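Local structure of aspartate carbamoyltransferase (Leishmania major, 7K46) at residues 271-285 / 294-307. The protein probably catalyses the transfer of a carbamoyl group from carbamoyl phosphate to L-aspartate, an early step of pyrimidine biosynthesis. Residues are numbered along the deposited sequence; the frame is centred on the assembly and turned at random.
Sequences IDKARLAHAKAKMVV and ELSTDIDDDPRAAY
In the aspartate-binding domain, the strand at one end of the parallel sheet, 284-286, is flanked by the loop that leads to helix 309-326, and two single beta bridges tie that loop, 294-307, to 271-285. In one, V285 N donates to R304 O and A306 N to V285 O (2.9 Å); in the other, I271 N donates to E294 O and S296 N to I271 O (3.0 Å).

From the V285 bridge the side chain of R304 runs obliquely past M283, its CD 3.8 Å from M283 SD, and enters the bend 276-281. There NH1 binds K280 O (2.9 Å) within the guanidinium plane, though from above the plane of that carbonyl. D302 holds the group side-on: NE binds OD1 and NH2 forms a salt bridge with OD2 (2.9 Å), while OD1 also takes R304 N in an Asx turn. At the guanidinium edge one water accepts from NH1 within bonding distance of the carbonyl oxygens of L276 and A279, and another joins NH2 to L276 O, so the arginine's rotation is probably well fixed.

At the start of helix 273-276, which D272 N-caps through R275 N, D298 OD1 accepts K273 N (2.9 Å) from outside the carboxylate plane. With CG1 wedged between its backbone N and carbonyl carbon (chi1 60°), I299 sets CG2 against L276 CD1 (3.7 Å) and CD1 against I271 CG2. V285 CG1 touches both L295 CD1 (3.7 Å) and Y307 CE1, while L295 CD2 sits over the centre of the Y307 ring.

I271 and M283 continue this apolar layer onto strand 237-240, V284 and A306 pack on helix 142-156, and A279 rests on helix 229-234.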
ATOM      1  N   ILE A 271     -28.568  19.478  12.363  1.00 19.19           N
ATOM      2  CA  ILE A 271     -29.513  18.981  11.369  1.00 22.19           C
ATOM      3  C   ILE A 271     -29.908  17.570  11.780  1.00 20.33           C
ATOM      4  O   ILE A 271     -29.054  16.675  11.853  1.00 20.77           O
ATOM      5  CB  ILE A 271     -28.928  19.010   9.945  1.00 19.48           C
ATOM      6  CG1 ILE A 271     -28.654  20.453   9.498  1.00 20.65           C
ATOM      7  CG2 ILE A 271     -29.905  18.368   8.953  1.00 21.98           C
ATOM      8  CD1 ILE A 271     -27.835  20.526   8.216  1.00 24.13           C
ATOM      9  N   ASP A 272     -31.191  17.376  12.082  1.00 22.01           N
ATOM     10  CA  ASP A 272     -31.715  16.069  12.466  1.00 25.42           C
ATOM     11  C   ASP A 272     -33.102  15.915  11.848  1.00 23.59           C
ATOM     12  O   ASP A 272     -33.539  16.742  11.043  1.00 24.73           O
ATOM     13  CB  ASP A 272     -31.730  15.907  13.995  1.00 22.04           C
ATOM     14  CG  ASP A 272     -32.542  16.985  14.699  1.00 27.69           C
ATOM     15  OD1 ASP A 272     -33.100  17.874  14.016  1.00 23.64           O
ATOM     16  OD2 ASP A 272     -32.612  16.947  15.951  1.00 27.32           O
ATOM     17  N   LYS A 273     -33.797  14.845  12.236  1.00 24.19           N
ATOM     18  CA  LYS A 273     -35.124  14.587  11.691  1.00 27.88           C
ATOM     19  C   LYS A 273     -36.082  15.730  12.015  1.00 26.08           C
ATOM     20  O   LYS A 273     -36.865  16.151  11.159  1.00 27.80           O
ATOM     21  CB  LYS A 273     -35.658  13.257  12.224  1.00 30.23           C
ATOM     22  CG  LYS A 273     -36.972  12.814  11.601  1.00 36.20           C
ATOM     23  CD  LYS A 273     -37.396  11.408  12.064  1.00 40.13           C
ATOM     24  CE  LYS A 273     -37.936  11.410  13.492  1.00 52.12           C
ATOM     25  NZ  LYS A 273     -38.520  10.095  13.901  1.00 59.49           N
ATOM     26  N   ALA A 274     -36.020  16.254  13.242  1.00 30.93           N
ATOM     27  CA  ALA A 274     -36.886  17.371  13.609  1.00 31.19           C
ATOM     28  C   ALA A 274     -36.635  18.575  12.711  1.00 28.12           C
ATOM     29  O   ALA A 274     -37.580  19.254  12.285  1.00 26.20           O
ATOM     30  CB  ALA A 274     -36.676  17.740  15.078  1.00 29.43           C
ATOM     31  N   ARG A 275     -35.365  18.852  12.408  1.00 23.38           N
ATOM     32  CA  ARG A 275     -35.038  19.980  11.543  1.00 22.58           C
ATOM     33  C   ARG A 275     -35.562  19.769  10.127  1.00 26.51           C
ATOM     34  O   ARG A 275     -36.038  20.712   9.485  1.00 24.56           O
ATOM     35  CB  ARG A 275     -33.527  20.200  11.513  1.00 24.49           C
ATOM     36  CG  ARG A 275     -33.110  21.461  10.750  1.00 22.79           C
ATOM     37  CD  ARG A 275     -33.211  22.677  11.656  1.00 23.96           C
ATOM     38  NE  ARG A 275     -32.163  22.644  12.669  1.00 25.45           N
ATOM     39  CZ  ARG A 275     -32.124  23.441  13.728  1.00 29.06           C
ATOM     40  NH1 ARG A 275     -33.069  24.333  13.954  1.00 24.14           N
ATOM     41  NH2 ARG A 275     -31.111  23.332  14.585  1.00 26.55           N
ATOM     42  N   LEU A 276     -35.479  18.545   9.615  1.00 22.47           N
ATOM     43  CA  LEU A 276     -35.914  18.298   8.245  1.00 25.36           C
ATOM     44  C   LEU A 276     -37.427  18.283   8.088  1.00 28.15           C
ATOM     45  O   LEU A 276     -37.906  18.168   6.955  1.00 28.12           O
ATOM     46  CB  LEU A 276     -35.350  16.970   7.735  1.00 25.66           C
ATOM     47  CG  LEU A 276     -33.881  16.959   7.321  1.00 25.02           C
ATOM     48  CD1 LEU A 276     -33.597  15.690   6.521  1.00 26.12           C
ATOM     49  CD2 LEU A 276     -33.505  18.202   6.524  1.00 22.66           C
ATOM     50  N   ALA A 277     -38.186  18.382   9.186  1.00 27.44           N
ATOM     51  CA  ALA A 277     -39.641  18.433   9.076  1.00 31.82           C
ATOM     52  C   ALA A 277     -40.098  19.628   8.247  1.00 32.99           C
ATOM     53  O   ALA A 277     -41.156  19.572   7.610  1.00 32.29           O
ATOM     54  CB  ALA A 277     -40.277  18.479  10.466  1.00 29.78           C
ATOM     55  N   HIS A 278     -39.315  20.703   8.230  1.00 28.91           N
ATOM     56  CA  HIS A 278     -39.647  21.900   7.469  1.00 31.29           C
ATOM     57  C   HIS A 278     -38.943  21.971   6.118  1.00 30.04           C
ATOM     58  O   HIS A 278     -39.145  22.943   5.387  1.00 26.54           O
ATOM     59  CB  HIS A 278     -39.315  23.151   8.289  1.00 31.48           C
ATOM     60  CG  HIS A 278     -40.097  23.265   9.563  1.00 33.05           C
ATOM     61  ND1 HIS A 278     -39.583  22.897  10.787  1.00 38.22           N
ATOM     62  CD2 HIS A 278     -41.359  23.702   9.800  1.00 36.23           C
ATOM     63  CE1 HIS A 278     -40.493  23.103  11.723  1.00 35.22           C
ATOM     64  NE2 HIS A 278     -41.580  23.592  11.151  1.00 37.78           N
ATOM     65  N   ALA A 279     -38.150  20.966   5.756  1.00 27.91           N
ATOM     66  CA  ALA A 279     -37.417  20.991   4.498  1.00 25.89           C
ATOM     67  C   ALA A 279     -38.312  20.648   3.307  1.00 28.28           C
ATOM     68  O   ALA A 279     -39.326  19.953   3.436  1.00 27.02           O
ATOM     69  CB  ALA A 279     -36.234  20.018   4.546  1.00 23.53           C
ATOM     70  N   LYS A 280     -37.921  21.155   2.136  1.00 27.94           N
ATOM     71  CA  LYS A 280     -38.542  20.790   0.870  1.00 31.99           C
ATOM     72  C   LYS A 280     -38.487  19.279   0.651  1.00 30.05           C
ATOM     73  O   LYS A 280     -37.643  18.571   1.205  1.00 27.71           O
ATOM     74  CB  LYS A 280     -37.818  21.457  -0.305  1.00 31.16           C
ATOM     75  CG  LYS A 280     -37.753  22.963  -0.270  1.00 33.65           C
ATOM     76  CD  LYS A 280     -37.028  23.488  -1.501  1.00 29.50           C
ATOM     77  CE  LYS A 280     -37.075  25.007  -1.529  1.00 32.10           C
ATOM     78  NZ  LYS A 280     -36.550  25.560  -2.802  1.00 31.43           N
ATOM     79  N   ALA A 281     -39.389  18.793  -0.204  1.00 30.19           N
ATOM     80  CA  ALA A 281     -39.271  17.415  -0.677  1.00 29.10           C
ATOM     81  C   ALA A 281     -38.038  17.240  -1.557  1.00 32.81           C
ATOM     82  O   ALA A 281     -37.312  16.245  -1.431  1.00 35.90           O
ATOM     83  CB  ALA A 281     -40.544  17.015  -1.428  1.00 32.75           C
ATOM     84  N   LYS A 282     -37.764  18.206  -2.433  1.00 28.28           N
ATOM     85  CA  LYS A 282     -36.628  18.137  -3.355  1.00 26.25           C
ATOM     86  C   LYS A 282     -35.505  19.023  -2.812  1.00 29.22           C
ATOM     87  O   LYS A 282     -35.390  20.199  -3.163  1.00 28.99           O
ATOM     88  CB  LYS A 282     -37.057  18.556  -4.758  1.00 29.17           C
ATOM     89  CG  LYS A 282     -36.006  18.366  -5.859  1.00 36.36           C
ATOM     90  CD  LYS A 282     -36.503  18.954  -7.181  1.00 45.52           C
ATOM     91  CE  LYS A 282     -35.402  19.045  -8.243  1.00 45.54           C
ATOM     92  NZ  LYS A 282     -34.852  17.722  -8.609  1.00 44.10           N
ATOM     93  N   MET A 283     -34.673  18.448  -1.944  1.00 25.74           N
ATOM     94  CA  MET A 283     -33.470  19.116  -1.457  1.00 23.36           C
ATOM     95  C   MET A 283     -32.485  18.038  -1.020  1.00 23.33           C
ATOM     96  O   MET A 283     -32.825  16.855  -0.958  1.00 21.65           O
ATOM     97  CB  MET A 283     -33.796  20.106  -0.321  1.00 21.17           C
ATOM     98  CG  MET A 283     -34.459  19.494   0.921  1.00 23.31           C
ATOM     99  SD  MET A 283     -33.281  18.663   2.039  1.00 22.35           S
ATOM    100  CE  MET A 283     -32.439  20.073   2.755  1.00 20.60           C
ATOM    101  N   VAL A 284     -31.246  18.449  -0.734  1.00 20.14           N
ATOM    102  CA  VAL A 284     -30.270  17.517  -0.181  1.00 17.66           C
ATOM    103  C   VAL A 284     -29.543  18.140   1.001  1.00 23.56           C
ATOM    104  O   VAL A 284     -29.352  19.360   1.082  1.00 18.29           O
ATOM    105  CB  VAL A 284     -29.237  17.028  -1.223  1.00 22.39           C
ATOM    106  CG1 VAL A 284     -29.909  16.155  -2.282  1.00 20.78           C
ATOM    107  CG2 VAL A 284     -28.494  18.206  -1.852  1.00 21.09           C
ATOM    108  N   VAL A 285     -29.137  17.266   1.920  1.00 18.11           N
ATOM    109  CA  VAL A 285     -28.208  17.583   2.991  1.00 18.68           C
ATOM    110  C   VAL A 285     -26.847  17.040   2.581  1.00 19.24           C
ATOM    111  O   VAL A 285     -26.732  15.877   2.177  1.00 18.69           O
ATOM    112  CB  VAL A 285     -28.667  16.969   4.325  1.00 20.96           C
ATOM    113  CG1 VAL A 285     -27.607  17.158   5.397  1.00 18.79           C
ATOM    114  CG2 VAL A 285     -30.016  17.574   4.763  1.00 18.12           C
ATOM    115  N   GLU A 294     -23.117  17.123  14.628  1.00 24.81           N
ATOM    116  CA  GLU A 294     -23.842  18.209  13.974  1.00 23.29           C
ATOM    117  C   GLU A 294     -24.788  17.709  12.894  1.00 24.96           C
ATOM    118  O   GLU A 294     -25.568  18.500  12.343  1.00 23.10           O
ATOM    119  CB  GLU A 294     -22.849  19.221  13.381  1.00 23.13           C
ATOM    120  CG  GLU A 294     -22.045  18.703  12.182  1.00 22.52           C
ATOM    121  CD  GLU A 294     -20.824  17.880  12.578  1.00 25.53           C
ATOM    122  OE1 GLU A 294     -20.686  17.511  13.770  1.00 23.87           O
ATOM    123  OE2 GLU A 294     -19.991  17.603  11.687  1.00 23.69           O
ATOM    124  N   LEU A 295     -24.718  16.421  12.580  1.00 22.39           N
ATOM    125  CA  LEU A 295     -25.581  15.790  11.594  0.55 20.49           C
ATOM    126  C   LEU A 295     -26.043  14.473  12.202  1.00 21.98           C
ATOM    127  O   LEU A 295     -25.250  13.534  12.308  1.00 21.88           O
ATOM    128  CB  LEU A 295     -24.810  15.578  10.289  0.55 20.82           C
ATOM    129  CG  LEU A 295     -25.423  14.954   9.051  0.55 18.66           C
ATOM    130  CD1 LEU A 295     -26.666  15.693   8.657  0.55 21.93           C
ATOM    131  CD2 LEU A 295     -24.379  15.025   7.936  0.55 17.42           C
ATOM    132  N   SER A 296     -27.303  14.410  12.629  1.00 21.33           N
ATOM    133  CA  SER A 296     -27.766  13.239  13.370  1.00 21.93           C
ATOM    134  C   SER A 296     -27.850  12.001  12.482  1.00 23.78           C
ATOM    135  O   SER A 296     -28.157  12.077  11.288  1.00 22.77           O
ATOM    136  CB  SER A 296     -29.134  13.502  14.003  1.00 20.35           C
ATOM    137  OG  SER A 296     -29.615  12.332  14.642  1.00 24.98           O
ATOM    138  N   THR A 297     -27.578  10.838  13.085  1.00 24.15           N
ATOM    139  CA  THR A 297     -27.825   9.590  12.372  1.00 24.05           C
ATOM    140  C   THR A 297     -29.309   9.355  12.116  1.00 29.61           C
ATOM    141  O   THR A 297     -29.646   8.478  11.311  1.00 23.99           O
ATOM    142  CB  THR A 297     -27.265   8.398  13.146  1.00 27.33           C
ATOM    143  OG1 THR A 297     -27.896   8.340  14.427  1.00 25.58           O
ATOM    144  CG2 THR A 297     -25.762   8.526  13.326  1.00 24.89           C
ATOM    145  N   ASP A 298     -30.205  10.111  12.761  1.00 25.91           N
ATOM    146  CA  ASP A 298     -31.625   9.839  12.568  1.00 24.71           C
ATOM    147  C   ASP A 298     -32.162  10.359  11.235  1.00 28.37           C
ATOM    148  O   ASP A 298     -33.352  10.168  10.959  1.00 26.04           O
ATOM    149  CB  ASP A 298     -32.451  10.364  13.763  1.00 29.01           C
ATOM    150  CG  ASP A 298     -32.588  11.889  13.813  1.00 28.79           C
ATOM    151  OD1 ASP A 298     -32.103  12.605  12.916  1.00 28.06           O
ATOM    152  OD2 ASP A 298     -33.221  12.372  14.784  1.00 27.27           O
ATOM    153  N   ILE A 299     -31.327  10.976  10.393  1.00 23.52           N
ATOM    154  CA  ILE A 299     -31.687  11.254   9.002  1.00 20.77           C
ATOM    155  C   ILE A 299     -30.839  10.452   8.015  1.00 24.45           C
ATOM    156  O   ILE A 299     -30.931  10.682   6.809  1.00 19.56           O
ATOM    157  CB  ILE A 299     -31.610  12.754   8.659  1.00 22.20           C
ATOM    158  CG1 ILE A 299     -30.194  13.307   8.861  1.00 26.33           C
ATOM    159  CG2 ILE A 299     -32.632  13.553   9.436  1.00 24.03           C
ATOM    160  CD1 ILE A 299     -29.968  14.610   8.123  1.00 22.06           C
ATOM    161  N   ASP A 300     -30.030   9.501   8.487  1.00 23.81           N
ATOM    162  CA  ASP A 300     -29.123   8.801   7.579  1.00 24.85           C
ATOM    163  C   ASP A 300     -29.851   7.983   6.516  1.00 25.41           C
ATOM    164  O   ASP A 300     -29.257   7.685   5.474  1.00 25.71           O
ATOM    165  CB  ASP A 300     -28.181   7.884   8.364  1.00 23.08           C
ATOM    166  CG  ASP A 300     -27.074   8.646   9.068  1.00 25.46           C
ATOM    167  OD1 ASP A 300     -26.981   9.879   8.879  1.00 20.60           O
ATOM    168  OD2 ASP A 300     -26.298   8.006   9.813  1.00 23.75           O
ATOM    169  N   ASP A 301     -31.106   7.590   6.757  1.00 23.71           N
ATOM    170  CA  ASP A 301     -31.884   6.834   5.780  1.00 27.43           C
ATOM    171  C   ASP A 301     -32.862   7.705   5.003  1.00 29.15           C
ATOM    172  O   ASP A 301     -33.618   7.178   4.181  1.00 27.52           O
ATOM    173  CB  ASP A 301     -32.663   5.704   6.466  1.00 33.81           C
ATOM    174  CG  ASP A 301     -31.757   4.658   7.076  1.00 40.85           C
ATOM    175  OD1 ASP A 301     -30.677   4.392   6.500  1.00 45.40           O
ATOM    176  OD2 ASP A 301     -32.126   4.115   8.139  1.00 53.57           O
ATOM    177  N   ASP A 302     -32.898   8.998   5.279  1.00 24.39           N
ATOM    178  CA  ASP A 302     -33.765   9.907   4.536  1.00 24.70           C
ATOM    179  C   ASP A 302     -33.256  10.044   3.105  1.00 22.57           C
ATOM    180  O   ASP A 302     -32.047  10.224   2.901  1.00 21.95           O
ATOM    181  CB  ASP A 302     -33.798  11.272   5.230  1.00 22.18           C
ATOM    182  CG  ASP A 302     -34.874  12.199   4.672  1.00 28.73           C
ATOM    183  OD1 ASP A 302     -34.769  12.583   3.495  1.00 26.69           O
ATOM    184  OD2 ASP A 302     -35.822  12.547   5.415  1.00 27.78           O
ATOM    185  N   PRO A 303     -34.125   9.971   2.094  1.00 23.99           N
ATOM    186  CA  PRO A 303     -33.641  10.086   0.706  1.00 24.17           C
ATOM    187  C   PRO A 303     -32.904  11.385   0.421  1.00 23.16           C
ATOM    188  O   PRO A 303     -32.085  11.433  -0.508  1.00 25.22           O
ATOM    189  CB  PRO A 303     -34.926   9.975  -0.128  1.00 27.30           C
ATOM    190  CG  PRO A 303     -35.901   9.287   0.759  1.00 34.99           C
ATOM    191  CD  PRO A 303     -35.580   9.736   2.154  1.00 29.00           C
ATOM    192  N   ARG A 304     -33.145  12.433   1.200  1.00 19.68           N
ATOM    193  CA  ARG A 304     -32.459  13.700   0.983  1.00 21.17           C
ATOM    194  C   ARG A 304     -31.073  13.738   1.618  1.00 20.70           C
ATOM    195  O   ARG A 304     -30.339  14.719   1.422  1.00 20.99           O
ATOM    196  CB  ARG A 304     -33.332  14.833   1.529  1.00 22.62           C
ATOM    197  CG  ARG A 304     -34.683  14.904   0.849  1.00 24.24           C
ATOM    198  CD  ARG A 304     -35.695  15.746   1.647  1.00 26.73           C
ATOM    199  NE  ARG A 304     -36.094  15.136   2.914  1.00 25.70           N
ATOM    200  CZ  ARG A 304     -37.049  15.617   3.702  1.00 30.90           C
ATOM    201  NH1 ARG A 304     -37.742  16.692   3.368  1.00 25.97           N
ATOM    202  NH2 ARG A 304     -37.311  15.005   4.854  1.00 27.22           N
ATOM    203  N   ALA A 305     -30.694  12.709   2.371  1.00 20.53           N
ATOM    204  CA  ALA A 305     -29.370  12.660   2.989  1.00 18.27           C
ATOM    205  C   ALA A 305     -28.373  12.231   1.917  1.00 17.86           C
ATOM    206  O   ALA A 305     -28.279  11.051   1.575  1.00 19.81           O
ATOM    207  CB  ALA A 305     -29.366  11.707   4.180  1.00 20.12           C
ATOM    208  N   ALA A 306     -27.635  13.195   1.369  1.00 17.50           N
ATOM    209  CA  ALA A 306     -26.767  12.958   0.222  1.00 18.11           C
ATOM    210  C   ALA A 306     -25.286  12.826   0.585  1.00 19.17           C
ATOM    211  O   ALA A 306     -24.462  12.618  -0.314  1.00 19.17           O
ATOM    212  CB  ALA A 306     -26.956  14.085  -0.803  1.00 17.51           C
ATOM    213  N   TYR A 307     -24.923  12.941   1.864  1.00 17.74           N
ATOM    214  CA  TYR A 307     -23.508  13.030   2.220  1.00 16.65           C
ATOM    215  C   TYR A 307     -22.756  11.711   2.078  1.00 20.39           C
ATOM    216  O   TYR A 307     -21.518  11.730   2.080  1.00 16.54           O
ATOM    217  CB  TYR A 307     -23.338  13.572   3.651  1.00 17.97           C
ATOM    218  CG  TYR A 307     -24.414  13.137   4.632  1.00 18.93           C
ATOM    219  CD1 TYR A 307     -25.611  13.853   4.744  1.00 17.24           C
ATOM    220  CD2 TYR A 307     -24.231  12.024   5.456  1.00 18.22           C
ATOM    221  CE1 TYR A 307     -26.608  13.464   5.634  1.00 19.93           C
ATOM    222  CE2 TYR A 307     -25.227  11.626   6.360  1.00 19.93           C
ATOM    223  CZ  TYR A 307     -26.411  12.357   6.439  1.00 22.83           C
ATOM    224  OH  TYR A 307     -27.401  11.984   7.319  1.00 20.44           O
TER
HETATM  225  O   HOH W   1     -34.835  14.625  15.261  1.00 29.89           O
HETATM  226  O   HOH W   2     -39.948  17.637   4.967  1.00 34.44           O
HETATM  227  O   HOH W   3     -39.594  15.508   6.707  1.00 35.62           O